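Local coordinates for LPXTG-motif cell wall anchor domain protein (Mobiluncus mulieris, PDB 5U5O), which is a very large bacterial surface adhesin, probably anchored to the cell wall, whose Ig-like domains are stabilised by intramolecular covalent cross-links, at residues 7-12 with 27-32; 17-22 with 103-108; 47-52 with 63-68; 115-120 with 163-168. All blocks are in the same frame, centred on the assembly; numbering follows the deposited sequence.

All four contacts lie in the N-terminal Ig-like T-Q ester bond domain, and contact 4 includes the strand that leads out of it. Contact 1 joins strands 4-10 and 26-36. Contact 2 ties the turn after strand 16-18 to the start of helix 105-109; it interlaces with contact 1 along the chain and brackets contact 3. Contact 3 pairs strands 43-52 and 64-71, about 11 Å from contact 1 between centres. Contact 4 pairs strands 118-127 and 150-178, about 9 Å from contact 2 between centres. Contacts 1 and 3 lie in different sheets, which meet where Ile29 touches Leu50. Strand 150-178 runs on into the second domain, consistent with a rod-like adhesin.

Contact 1 of 4, residues 7-12 with 27-32; sequences TYATVD and FTIKDT
Val11 and Ile29 meet through their side chains, the Val11 methyl CG2 lying 3.6 Å from the Ile29 methylene CG1. The same valine methyl also lies against the carbonyl oxygen of Thr28. Next to it, Ala9 CB reaches Ile29 CG2 at 4.1 Å. Thr10 and Lys30 lie side by side and point the same way. Thr10 OG1 is 3.6 Å from Lys30 CB, and the extended lysine chain runs on past it. Water 1 bonds to Thr10 OG1, Thr32 OG1 and the carbonyl oxygen of Tyr8, so it links the two threonine hydroxyls across the strands.

The backbones are two antiparallel strands of an Ig-like domain. Tyr8 pairs with Thr32 through two bonds, and Thr10 with Lys30 through two more. Thr10 N to Lys30 O is 3.0 Å and lies in the carbonyl plane. Ala9 and Asp31 form the non-hydrogen-bonded pair between them.

Thr7 is the cross-linking residue. Its OG1 is bonded covalently to Gln160 CD, the ester bond of this domain. With chi1 at 57°, OG1 sits between the backbone N and the carbonyl carbon, while Thr7 CG2 lies 3.2 Å from Asp31 OD1. Behind this layer, Ala9 and Ile29 pack on Val122, and Asp31 OD2 lies close to Glu124 OE1.

Contact 2 of 4, residues 17-22 with 103-108; sequences FDVTDG and VKREDL
Residues 17-22 leave a short strand through a type I turn from Asp18 to Asp21, and they face the point where strand 94-104 passes into helix 105-109, with Val19 CA 6.7 Å from Arg105 CA. Arg105 carries the polar half of the contact. Its chain bends at chi3 (78°) and brings the guanidinium in beside the turn. Arg105 NH2 gives a hydrogen bond to Val19 O at 3.0 Å, with an angle of 158° at the hydrogen. The acceptor lies at the edge of the guanidinium, near its plane. The backbone of Asp21 and Gly22 passes over one face, where Gly22 CA is 3.7 Å from Arg105 NH1. Arg105 NE is bonded to the carbonyl oxygen of Lys24, so two backbone carbonyls hold the group.

The apolar half centres on Leu108. Leu108 CD1 meets the edge of the Phe17 ring, 3.7 Å from Phe17 CZ. Leu108 CD1 also lies 3.8 Å from Val19 CG2. Phe17 and Leu108 come from opposite directions, and the ring also meets that of Phe27.

Asp18 OD1 accepts from Thr20 N at 3.0 Å and from Thr20 OG1. The hydroxyl uses the syn lone pair, while the amide comes from the anti side, out of the carboxylate plane. Thr20 OG1 in turn bonds to Gln167 N. The bond from Thr20 N to Asp18 makes this an Asx turn, set within the beta turn that closes strand 16-18.

Contact 3 of 4, residues 47-52 with 63-68; sequences AGQLYE and LAKAAT
Leu63 reaches across to the end of strand 43-52. Leu63 CB lies 3.5 Å from Leu50 O, the acceptor of the bond from Leu63 N. Leu63 CG stays near Leu50 O at 4.0 Å. CG is placed anti to the carbonyl carbon (chi1 -64°), and from there Leu63 CD1 reaches the peptide after Tyr51, 3.7 Å from Glu52 N. CD1 also touches Leu120 and Leu108, and CD2 lies against the carbonyl oxygen of Asp107.

The segments belong to an antiparallel hairpin. Gly48 and Ala66 form a hydrogen-bonded pair. Gly48 N to Ala66 O is 2.8 Å, with an angle of 167° at the hydrogen. Leu50 N bonds to Ala64 O at 2.9 Å, the donor tilted from the carbonyl plane.

On one face Leu50 CB and Ala64 CB touch at 4.1 Å, and Leu50 packs onward against Val103 and Ile29. On the other face Ala47 CB meets Ala67 CB, also at 4.1 Å. There Gln49 CG and Lys65 CG cross 4.0 Å apart. Their polar ends find other partners. Gln49 OE1 bonds to Gln125, and Lys65 makes a salt bridge to Glu139.

Ala64 N is buried by the contact and has no partner in the model. The hairpin is thus held by its backbone bonds and by apolar side chains, the alanines and the larger Leu50 and Leu63, while the charged and amide ends tie it to neighbouring parts of the domain.

Contact 4 of 4, residues 115-120 with 163-168; sequences KDDIAL and TAEPQF
Ile118 and Ala164 join strands 118-127 and 150-178 by a pair of backbone hydrogen bonds. The strands run antiparallel in a sheet of the Ig-like domain, near where strand 150-178 runs on to the second domain. Ile118 N to Ala164 O is 2.8 Å and almost straight, at 176°. The return bond, Ala164 N to Ile118 O, is 2.9 Å and lies in the carbonyl plane. Phe17 bonds to the backbone of strand 150-178 at Thr163 and Glu165.

Apolar contacts are few. Ile118 CB meets Ala164 CB at 4.0 Å, and Leu120 CD1 comes near the same methyl. With OG1 at chi1 -52°, Thr163 turns CG2 away from its own N, and Thr163 CG2 lies 3.7 Å from Asp117 CB.

Other contacts set oxygen atoms against carbon. Pro166 CD is 3.4 Å from Asp117 OD1 and also near the carbonyl oxygen of Asp116. The Phe168 ring turns its edge to Lys115 O, which lies near the ring plane, 3.6 Å from Phe168 CE1.

Two acids also run together. The carboxylates of Asp117 and Glu165 lie side by side, their planes 12° apart, with Asp117 OD2 4.6 Å from Glu165 OE2. They would probably repel each other if both are charged, so the cohesion between the segments comes from the Ile118-Ala164 backbone bonds and the carbon contacts.

Contact 1 of 4, residues 7-12 with 27-32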
loop_
_atom_site.group_PDB
_atom_site.type_symbol
_atom_site.label_atom_id
_atom_site.label_comp_id
_atom_site.label_asym_id
_atom_site.label_seq_id
_atom_site.Cartn_x
_atom_site.Cartn_y
_atom_site.Cartn_z
ATOM N N THR A 7 -14.805 -3.942 -17.879
ATOM C CA THR A 7 -14.983 -4.113 -16.448
ATOM C C THR A 7 -14.769 -2.789 -15.752
ATOM O O THR A 7 -14.031 -1.920 -16.212
ATOM C CB THR A 7 -13.991 -5.143 -15.898
ATOM O OG1 THR A 7 -12.660 -4.723 -16.213
ATOM C CG2 THR A 7 -14.238 -6.546 -16.369
ATOM N N TYR A 8 -15.389 -2.682 -14.577
ATOM C CA TYR A 8 -15.125 -1.582 -13.647
ATOM C C TYR A 8 -14.917 -2.196 -12.265
ATOM O O TYR A 8 -15.782 -2.911 -11.773
ATOM C CB TYR A 8 -16.292 -0.615 -13.628
ATOM C CG TYR A 8 -16.128 0.533 -12.652
ATOM C CD1 TYR A 8 -15.109 1.474 -12.829
ATOM C CD2 TYR A 8 -16.990 0.695 -11.558
ATOM C CE1 TYR A 8 -14.943 2.542 -11.953
ATOM C CE2 TYR A 8 -16.836 1.773 -10.685
ATOM C CZ TYR A 8 -15.808 2.687 -10.881
ATOM O OH TYR A 8 -15.646 3.752 -10.018
ATOM N N ALA A 9 -13.734 -1.975 -11.725
ATOM C CA ALA A 9 -13.350 -2.576 -10.435
ATOM C C ALA A 9 -13.483 -1.596 -9.282
ATOM O O ALA A 9 -13.039 -0.459 -9.396
ATOM C CB ALA A 9 -11.930 -3.068 -10.523
ATOM N N THR A 10 -14.074 -2.048 -8.171
ATOM C CA THR A 10 -14.168 -1.240 -6.961
ATOM C C THR A 10 -13.933 -2.120 -5.744
ATOM O O THR A 10 -14.028 -3.345 -5.826
ATOM C CB THR A 10 -15.541 -0.567 -6.813
ATOM O OG1 THR A 10 -16.567 -1.556 -6.907
ATOM C CG2 THR A 10 -15.761 0.461 -7.888
ATOM N N VAL A 11 -13.586 -1.480 -4.631
ATOM C CA VAL A 11 -13.570 -2.124 -3.314
ATOM C C VAL A 11 -14.364 -1.199 -2.398
ATOM O O VAL A 11 -13.984 -0.047 -2.218
ATOM C CB VAL A 11 -12.143 -2.343 -2.760
ATOM C CG1 VAL A 11 -12.187 -2.810 -1.302
ATOM C CG2 VAL A 11 -11.385 -3.363 -3.579
ATOM N N ASP A 12 -15.481 -1.689 -1.857
ATOM C CA ASP A 12 -16.379 -0.889 -0.999
ATOM C C ASP A 12 -16.745 0.433 -1.675
ATOM O O ASP A 12 -16.677 1.486 -1.050
ATOM C CB ASP A 12 -15.769 -0.652 0.395
ATOM C CG ASP A 12 -15.638 -1.921 1.196
ATOM O OD1 ASP A 12 -16.324 -2.929 0.918
ATOM O OD2 ASP A 12 -14.842 -1.900 2.138
ATOM N N PHE A 27 -9.832 -8.822 1.262
ATOM C CA PHE A 27 -10.554 -7.748 0.615
ATOM C C PHE A 27 -11.266 -8.298 -0.597
ATOM O O PHE A 27 -10.763 -9.205 -1.251
ATOM C CB PHE A 27 -9.603 -6.659 0.156
ATOM C CG PHE A 27 -8.954 -5.948 1.291
ATOM C CD1 PHE A 27 -9.580 -4.861 1.897
ATOM C CD2 PHE A 27 -7.735 -6.370 1.761
ATOM C CE1 PHE A 27 -8.988 -4.201 2.957
ATOM C CE2 PHE A 27 -7.134 -5.719 2.827
ATOM C CZ PHE A 27 -7.763 -4.629 3.421
ATOM N N THR A 28 -12.446 -7.756 -0.858
ATOM C CA THR A 28 -13.243 -8.191 -1.985
ATOM C C THR A 28 -13.281 -7.086 -3.021
ATOM O O THR A 28 -13.760 -5.978 -2.753
ATOM C CB THR A 28 -14.672 -8.542 -1.575
ATOM O OG1 THR A 28 -14.633 -9.645 -0.665
ATOM C CG2 THR A 28 -15.505 -8.944 -2.797
ATOM N N ILE A 29 -12.742 -7.401 -4.198
ATOM C CA ILE A 29 -12.841 -6.539 -5.372
ATOM C C ILE A 29 -14.163 -6.893 -6.078
ATOM O O ILE A 29 -14.368 -8.048 -6.484
ATOM C CB ILE A 29 -11.611 -6.695 -6.280
ATOM C CG1 ILE A 29 -10.359 -6.044 -5.675
ATOM C CG2 ILE A 29 -11.859 -6.024 -7.629
ATOM C CD1 ILE A 29 -9.849 -6.633 -4.373
ATOM N N LYS A 30 -15.075 -5.925 -6.138
ATOM C CA LYS A 30 -16.257 -6.026 -6.991
ATOM C C LYS A 30 -15.832 -5.766 -8.444
ATOM O O LYS A 30 -15.364 -4.680 -8.793
ATOM C CB LYS A 30 -17.307 -5.015 -6.583
ATOM C CG LYS A 30 -18.636 -5.200 -7.300
ATOM C CD LYS A 30 -19.512 -4.008 -7.023
ATOM C CE LYS A 30 -20.908 -4.193 -7.562
ATOM N NZ LYS A 30 -21.801 -3.104 -7.082
ATOM N N ASP A 31 -16.029 -6.788 -9.268
ATOM C CA ASP A 31 -15.689 -6.745 -10.697
ATOM C C ASP A 31 -17.008 -6.628 -11.464
ATOM O O ASP A 31 -17.708 -7.606 -11.641
ATOM C CB ASP A 31 -14.933 -8.015 -10.993
ATOM C CG ASP A 31 -14.662 -8.236 -12.473
ATOM O OD1 ASP A 31 -14.818 -7.303 -13.335
ATOM O OD2 ASP A 31 -14.223 -9.382 -12.702
ATOM N N THR A 32 -17.377 -5.388 -11.762
ATOM C CA THR A 32 -18.598 -5.125 -12.523
ATOM C C THR A 32 -18.277 -5.333 -14.002
ATOM O O THR A 32 -17.446 -4.632 -14.561
ATOM C CB THR A 32 -19.151 -3.724 -12.259
ATOM O OG1 THR A 32 -19.463 -3.613 -10.870
ATOM C CG2 THR A 32 -20.417 -3.456 -13.016
HETATM O O HOH W 1 -17.433 -2.346 -9.517
HETATM O O HOH W 2 -16.113 -4.478 -2.546
#

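Contact 2 of 4, residues 17-22 with 103-108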
loop_
_atom_site.group_PDB
_atom_site.type_symbol
_atom_site.label_atom_id
_atom_site.label_comp_id
_atom_site.label_asym_id
_atom_site.label_seq_id
_atom_site.Cartn_x
_atom_site.Cartn_y
_atom_site.Cartn_z
ATOM N N PHE A 17 -8.115 0.891 -1.174
ATOM C CA PHE A 17 -8.397 0.377 0.156
ATOM C C PHE A 17 -7.122 0.370 0.973
ATOM O O PHE A 17 -6.018 0.469 0.430
ATOM C CB PHE A 17 -9.017 -1.019 0.105
ATOM C CG PHE A 17 -8.118 -2.080 -0.473
ATOM C CD1 PHE A 17 -8.094 -2.347 -1.819
ATOM C CD2 PHE A 17 -7.307 -2.832 0.346
ATOM C CE1 PHE A 17 -7.268 -3.344 -2.319
ATOM C CE2 PHE A 17 -6.480 -3.817 -0.141
ATOM C CZ PHE A 17 -6.462 -4.083 -1.482
ATOM N N ASP A 18 -7.316 0.259 2.285
ATOM C CA ASP A 18 -6.229 0.301 3.258
ATOM C C ASP A 18 -5.676 -1.113 3.470
ATOM O O ASP A 18 -6.235 -1.901 4.248
ATOM C CB ASP A 18 -6.729 0.900 4.582
ATOM C CG ASP A 18 -5.674 0.883 5.691
ATOM O OD1 ASP A 18 -4.539 0.414 5.458
ATOM O OD2 ASP A 18 -6.001 1.333 6.807
ATOM N N VAL A 19 -4.534 -1.388 2.853
ATOM C CA VAL A 19 -3.933 -2.723 2.845
ATOM C C VAL A 19 -3.188 -3.043 4.142
ATOM O O VAL A 19 -2.834 -4.196 4.382
ATOM C CB VAL A 19 -3.002 -2.917 1.615
ATOM C CG1 VAL A 19 -1.660 -2.196 1.771
ATOM C CG2 VAL A 19 -2.791 -4.395 1.312
ATOM N N THR A 20 -2.944 -2.027 4.966
ATOM C CA THR A 20 -2.347 -2.238 6.281
ATOM C C THR A 20 -3.385 -2.252 7.414
ATOM O O THR A 20 -3.020 -2.112 8.573
ATOM C CB THR A 20 -1.264 -1.184 6.582
ATOM O OG1 THR A 20 -1.801 0.131 6.426
ATOM C CG2 THR A 20 -0.055 -1.379 5.700
ATOM N N ASP A 21 -4.664 -2.438 7.074
ATOM C CA ASP A 21 -5.726 -2.581 8.067
ATOM C C ASP A 21 -5.616 -3.956 8.711
ATOM O O ASP A 21 -5.983 -4.969 8.123
ATOM C CB ASP A 21 -7.103 -2.399 7.415
ATOM C CG ASP A 21 -8.248 -2.342 8.426
ATOM O OD1 ASP A 21 -8.048 -2.628 9.604
ATOM O OD2 ASP A 21 -9.372 -1.986 8.016
ATOM N N GLY A 22 -5.149 -3.977 9.959
ATOM C CA GLY A 22 -5.018 -5.213 10.720
ATOM C C GLY A 22 -6.323 -5.929 11.032
ATOM O O GLY A 22 -6.312 -7.135 11.302
ATOM N N VAL A 103 -9.147 -11.333 -2.252
ATOM C CA VAL A 103 -7.716 -11.491 -2.031
ATOM C C VAL A 103 -7.409 -11.439 -0.535
ATOM O O VAL A 103 -7.905 -10.570 0.193
ATOM C CB VAL A 103 -6.897 -10.445 -2.843
ATOM C CG1 VAL A 103 -7.330 -9.015 -2.556
ATOM C CG2 VAL A 103 -5.404 -10.630 -2.640
ATOM N N LYS A 104 -6.590 -12.386 -0.089
ATOM C CA LYS A 104 -6.124 -12.413 1.290
ATOM C C LYS A 104 -5.130 -11.282 1.505
ATOM O O LYS A 104 -4.232 -11.084 0.694
ATOM C CB LYS A 104 -5.462 -13.752 1.617
ATOM C CG LYS A 104 -6.424 -14.932 1.590
ATOM C CD LYS A 104 -5.747 -16.230 2.014
ATOM C CE LYS A 104 -4.668 -16.653 1.027
ATOM N NZ LYS A 104 -4.220 -18.057 1.222
ATOM N N ARG A 105 -5.280 -10.553 2.608
ATOM C CA ARG A 105 -4.388 -9.430 2.901
ATOM C C ARG A 105 -2.923 -9.863 2.906
ATOM O O ARG A 105 -2.068 -9.133 2.405
ATOM C CB ARG A 105 -4.752 -8.748 4.222
ATOM C CG ARG A 105 -4.119 -7.370 4.389
ATOM C CD ARG A 105 -4.764 -6.595 5.533
ATOM N NE ARG A 105 -4.279 -7.053 6.828
ATOM C CZ ARG A 105 -3.094 -6.749 7.355
ATOM N NH1 ARG A 105 -2.770 -7.235 8.546
ATOM N NH2 ARG A 105 -2.223 -5.969 6.715
ATOM N N GLU A 106 -2.645 -11.057 3.439
ATOM C CA GLU A 106 -1.266 -11.570 3.490
ATOM C C GLU A 106 -0.655 -11.910 2.122
ATOM O O GLU A 106 0.563 -11.905 1.980
ATOM C CB GLU A 106 -1.143 -12.767 4.446
ATOM C CG GLU A 106 -1.857 -14.045 4.018
ATOM C CD GLU A 106 -1.453 -15.272 4.822
ATOM O OE1 GLU A 106 -0.604 -15.172 5.743
ATOM O OE2 GLU A 106 -1.994 -16.353 4.521
ATOM N N ASP A 107 -1.491 -12.203 1.121
ATOM C CA ASP A 107 -1.003 -12.371 -0.258
ATOM C C ASP A 107 -0.587 -11.054 -0.913
ATOM O O ASP A 107 0.115 -11.067 -1.926
ATOM C CB ASP A 107 -2.051 -13.078 -1.127
ATOM C CG ASP A 107 -2.241 -14.534 -0.749
ATOM O OD1 ASP A 107 -1.482 -15.054 0.099
ATOM O OD2 ASP A 107 -3.151 -15.166 -1.310
ATOM N N LEU A 108 -1.036 -9.932 -0.355
ATOM C CA LEU A 108 -0.579 -8.604 -0.770
ATOM C C LEU A 108 0.642 -8.140 0.020
ATOM O O LEU A 108 1.621 -7.663 -0.552
ATOM C CB LEU A 108 -1.719 -7.586 -0.634
ATOM C CG LEU A 108 -2.937 -7.848 -1.531
ATOM C CD1 LEU A 108 -4.084 -6.926 -1.149
ATOM C CD2 LEU A 108 -2.575 -7.682 -2.998
#

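Contact 3 of 4, residues 47-52 with 63-68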
loop_
_atom_site.group_PDB
_atom_site.type_symbol
_atom_site.label_atom_id
_atom_site.label_comp_id
_atom_site.label_asym_id
_atom_site.label_seq_id
_atom_site.Cartn_x
_atom_site.Cartn_y
_atom_site.Cartn_z
ATOM N N ALA A 47 -14.867 -14.938 -17.096
ATOM C CA ALA A 47 -13.832 -15.189 -16.070
ATOM C C ALA A 47 -13.123 -13.913 -15.787
ATOM O O ALA A 47 -12.841 -13.110 -16.704
ATOM C CB ALA A 47 -12.840 -16.221 -16.566
ATOM N N GLY A 48 -12.797 -13.725 -14.517
ATOM C CA GLY A 48 -12.006 -12.605 -14.062
ATOM C C GLY A 48 -10.815 -13.077 -13.240
ATOM O O GLY A 48 -10.887 -14.115 -12.554
ATOM N N GLN A 49 -9.736 -12.301 -13.290
ATOM C CA GLN A 49 -8.549 -12.520 -12.464
ATOM C C GLN A 49 -8.042 -11.196 -11.957
ATOM O O GLN A 49 -8.095 -10.191 -12.652
ATOM C CB GLN A 49 -7.418 -13.227 -13.217
ATOM C CG GLN A 49 -7.826 -14.477 -13.962
ATOM C CD GLN A 49 -8.453 -14.184 -15.321
ATOM O OE1 GLN A 49 -8.012 -13.284 -16.056
ATOM N NE2 GLN A 49 -9.486 -14.943 -15.665
ATOM N N LEU A 50 -7.514 -11.232 -10.734
ATOM C CA LEU A 50 -6.889 -10.086 -10.098
ATOM C C LEU A 50 -5.382 -10.290 -10.048
ATOM O O LEU A 50 -4.911 -11.341 -9.594
ATOM C CB LEU A 50 -7.418 -9.948 -8.659
ATOM C CG LEU A 50 -6.964 -8.701 -7.917
ATOM C CD1 LEU A 50 -7.551 -7.437 -8.506
ATOM C CD2 LEU A 50 -7.354 -8.838 -6.448
ATOM N N TYR A 51 -4.635 -9.274 -10.482
ATOM C CA TYR A 51 -3.178 -9.310 -10.504
ATOM C C TYR A 51 -2.587 -8.047 -9.910
ATOM O O TYR A 51 -3.191 -6.981 -9.996
ATOM C CB TYR A 51 -2.682 -9.347 -11.948
ATOM C CG TYR A 51 -3.024 -10.574 -12.741
ATOM C CD1 TYR A 51 -2.276 -11.733 -12.612
ATOM C CD2 TYR A 51 -4.057 -10.549 -13.696
ATOM C CE1 TYR A 51 -2.557 -12.855 -13.371
ATOM C CE2 TYR A 51 -4.346 -11.671 -14.459
ATOM C CZ TYR A 51 -3.594 -12.819 -14.288
ATOM O OH TYR A 51 -3.842 -13.952 -15.004
ATOM N N GLU A 52 -1.392 -8.163 -9.342
ATOM C CA GLU A 52 -0.541 -6.995 -9.151
ATOM C C GLU A 52 -0.059 -6.570 -10.553
ATOM O O GLU A 52 0.255 -7.423 -11.406
ATOM C CB GLU A 52 0.607 -7.293 -8.168
ATOM C CG GLU A 52 1.503 -6.100 -7.863
ATOM C CD GLU A 52 2.581 -5.868 -8.906
ATOM O OE1 GLU A 52 3.159 -6.852 -9.414
ATOM O OE2 GLU A 52 2.841 -4.694 -9.238
ATOM N N LEU A 63 -3.821 -13.351 -8.009
ATOM C CA LEU A 63 -4.154 -13.223 -6.593
ATOM C C LEU A 63 -5.542 -13.772 -6.298
ATOM O O LEU A 63 -5.814 -14.208 -5.184
ATOM C CB LEU A 63 -4.097 -11.754 -6.174
ATOM C CG LEU A 63 -2.729 -11.077 -6.264
ATOM C CD1 LEU A 63 -2.854 -9.563 -6.218
ATOM C CD2 LEU A 63 -1.832 -11.574 -5.143
ATOM N N ALA A 64 -6.431 -13.694 -7.286
ATOM C CA ALA A 64 -7.789 -14.199 -7.159
ATOM C C ALA A 64 -8.291 -14.486 -8.564
ATOM O O ALA A 64 -7.843 -13.864 -9.540
ATOM C CB ALA A 64 -8.682 -13.161 -6.534
ATOM N N LYS A 65 -9.228 -15.424 -8.642
ATOM C CA LYS A 65 -9.873 -15.820 -9.895
ATOM C C LYS A 65 -11.339 -16.101 -9.644
ATOM O O LYS A 65 -11.696 -16.598 -8.579
ATOM C CB LYS A 65 -9.242 -17.092 -10.445
ATOM C CG LYS A 65 -7.792 -17.005 -10.862
ATOM C CD LYS A 65 -7.343 -18.375 -11.344
ATOM C CE LYS A 65 -5.902 -18.370 -11.809
ATOM N NZ LYS A 65 -5.562 -19.651 -12.487
ATOM N N ALA A 66 -12.197 -15.814 -10.609
ATOM C CA ALA A 66 -13.614 -16.172 -10.554
ATOM C C ALA A 66 -14.110 -16.487 -11.944
ATOM O O ALA A 66 -13.677 -15.859 -12.922
ATOM C CB ALA A 66 -14.447 -15.032 -10.008
ATOM N N ALA A 67 -15.062 -17.406 -12.062
ATOM C CA ALA A 67 -15.673 -17.715 -13.375
ATOM C C ALA A 67 -17.099 -18.130 -13.144
ATOM O O ALA A 67 -17.430 -18.644 -12.069
ATOM C CB ALA A 67 -14.896 -18.809 -14.092
ATOM N N THR A 68 -17.953 -17.875 -14.124
ATOM C CA THR A 68 -19.376 -18.223 -14.046
ATOM C C THR A 68 -19.994 -18.180 -15.437
ATOM O O THR A 68 -19.336 -17.763 -16.394
ATOM C CB THR A 68 -20.148 -17.274 -13.093
ATOM O OG1 THR A 68 -21.492 -17.746 -12.897
ATOM C CG2 THR A 68 -20.182 -15.829 -13.600
#

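Contact 4 of 4, residues 115-120 with 163-168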
loop_
_atom_site.group_PDB
_atom_site.type_symbol
_atom_site.label_atom_id
_atom_site.label_comp_id
_atom_site.label_asym_id
_atom_site.label_seq_id
_atom_site.Cartn_x
_atom_site.Cartn_y
_atom_site.Cartn_z
ATOM N N LYS A 115 5.973 -0.621 1.810
ATOM C CA LYS A 115 6.616 0.686 1.594
ATOM C C LYS A 115 5.792 1.645 0.735
ATOM O O LYS A 115 5.895 2.855 0.863
ATOM C CB LYS A 115 7.967 0.499 0.878
ATOM C CG LYS A 115 8.978 -0.399 1.575
ATOM C CD LYS A 115 10.250 -0.542 0.744
ATOM C CE LYS A 115 10.125 -1.578 -0.362
ATOM N NZ LYS A 115 10.181 -2.977 0.151
ATOM N N ASP A 116 5.005 1.095 -0.178
ATOM C CA ASP A 116 4.380 1.879 -1.252
ATOM C C ASP A 116 3.019 1.308 -1.595
ATOM O O ASP A 116 2.733 0.156 -1.299
ATOM C CB ASP A 116 5.244 1.840 -2.528
ATOM C CG ASP A 116 6.570 2.556 -2.378
ATOM O OD1 ASP A 116 6.565 3.800 -2.216
ATOM O OD2 ASP A 116 7.621 1.877 -2.463
ATOM N N ASP A 117 2.191 2.128 -2.233
ATOM C CA ASP A 117 0.963 1.658 -2.876
ATOM C C ASP A 117 1.257 0.431 -3.735
ATOM O O ASP A 117 2.281 0.382 -4.434
ATOM C CB ASP A 117 0.381 2.752 -3.780
ATOM C CG ASP A 117 -0.261 3.904 -3.010
ATOM O OD1 ASP A 117 -0.488 3.788 -1.791
ATOM O OD2 ASP A 117 -0.539 4.939 -3.655
ATOM N N ILE A 118 0.363 -0.557 -3.684
ATOM C CA ILE A 118 0.450 -1.720 -4.561
ATOM C C ILE A 118 -0.648 -1.562 -5.619
ATOM O O ILE A 118 -1.825 -1.441 -5.277
ATOM C CB ILE A 118 0.265 -3.050 -3.805
ATOM C CG1 ILE A 118 1.337 -3.193 -2.719
ATOM C CG2 ILE A 118 0.326 -4.241 -4.770
ATOM C CD1 ILE A 118 0.962 -4.166 -1.615
ATOM N N ALA A 119 -0.243 -1.503 -6.886
ATOM C CA ALA A 119 -1.190 -1.386 -7.993
ATOM C C ALA A 119 -1.749 -2.747 -8.377
ATOM O O ALA A 119 -0.992 -3.688 -8.675
ATOM C CB ALA A 119 -0.542 -0.733 -9.209
ATOM N N LEU A 120 -3.076 -2.837 -8.384
ATOM C CA LEU A 120 -3.780 -4.039 -8.842
ATOM C C LEU A 120 -4.609 -3.780 -10.095
ATOM O O LEU A 120 -5.049 -2.665 -10.338
ATOM C CB LEU A 120 -4.712 -4.549 -7.744
ATOM C CG LEU A 120 -4.084 -4.733 -6.364
ATOM C CD1 LEU A 120 -5.119 -5.204 -5.351
ATOM C CD2 LEU A 120 -2.936 -5.727 -6.402
ATOM N N THR A 163 -6.077 0.337 -6.072
ATOM C CA THR A 163 -4.847 0.624 -5.328
ATOM C C THR A 163 -4.958 0.130 -3.898
ATOM O O THR A 163 -5.845 0.550 -3.177
ATOM C CB THR A 163 -4.528 2.122 -5.330
ATOM O OG1 THR A 163 -4.553 2.584 -6.668
ATOM C CG2 THR A 163 -3.143 2.384 -4.782
ATOM N N ALA A 164 -4.050 -0.766 -3.534
ATOM C CA ALA A 164 -3.893 -1.212 -2.157
ATOM C C ALA A 164 -2.919 -0.248 -1.474
ATOM O O ALA A 164 -1.711 -0.289 -1.750
ATOM C CB ALA A 164 -3.362 -2.633 -2.158
ATOM N N GLU A 165 -3.467 0.639 -0.631
ATOM C CA GLU A 165 -2.729 1.766 -0.054
ATOM C C GLU A 165 -2.287 1.458 1.368
ATOM O O GLU A 165 -3.130 1.226 2.247
ATOM C CB GLU A 165 -3.597 3.022 -0.001
ATOM C CG GLU A 165 -4.003 3.546 -1.361
ATOM C CD GLU A 165 -4.813 4.825 -1.290
ATOM O OE1 GLU A 165 -5.430 5.124 -0.247
ATOM O OE2 GLU A 165 -4.856 5.520 -2.319
ATOM N N PRO A 166 -0.966 1.472 1.632
ATOM C CA PRO A 166 -0.547 1.347 3.033
ATOM C C PRO A 166 -0.731 2.658 3.784
ATOM O O PRO A 166 -0.709 3.729 3.185
ATOM C CB PRO A 166 0.938 1.023 2.920
ATOM C CG PRO A 166 1.353 1.700 1.663
ATOM C CD PRO A 166 0.187 1.607 0.719
ATOM N N GLN A 167 -0.894 2.556 5.101
ATOM C CA GLN A 167 -0.817 3.719 5.982
ATOM C C GLN A 167 0.612 3.833 6.500
ATOM O O GLN A 167 1.423 2.921 6.323
ATOM C CB GLN A 167 -1.812 3.617 7.148
ATOM C CG GLN A 167 -3.225 3.205 6.755
ATOM C CD GLN A 167 -3.768 3.960 5.554
ATOM O OE1 GLN A 167 -4.187 3.355 4.561
ATOM N NE2 GLN A 167 -3.756 5.282 5.633
ATOM N N PHE A 168 0.914 4.973 7.114
ATOM C CA PHE A 168 2.266 5.282 7.572
ATOM C C PHE A 168 2.269 5.795 9.001
ATOM O O PHE A 168 1.284 6.351 9.495
ATOM C CB PHE A 168 2.933 6.316 6.654
ATOM C CG PHE A 168 3.073 5.838 5.236
ATOM C CD1 PHE A 168 4.181 5.085 4.861
ATOM C CD2 PHE A 168 2.080 6.075 4.298
ATOM C CE1 PHE A 168 4.308 4.588 3.582
ATOM C CE2 PHE A 168 2.207 5.598 3.008
ATOM C CZ PHE A 168 3.324 4.849 2.653
#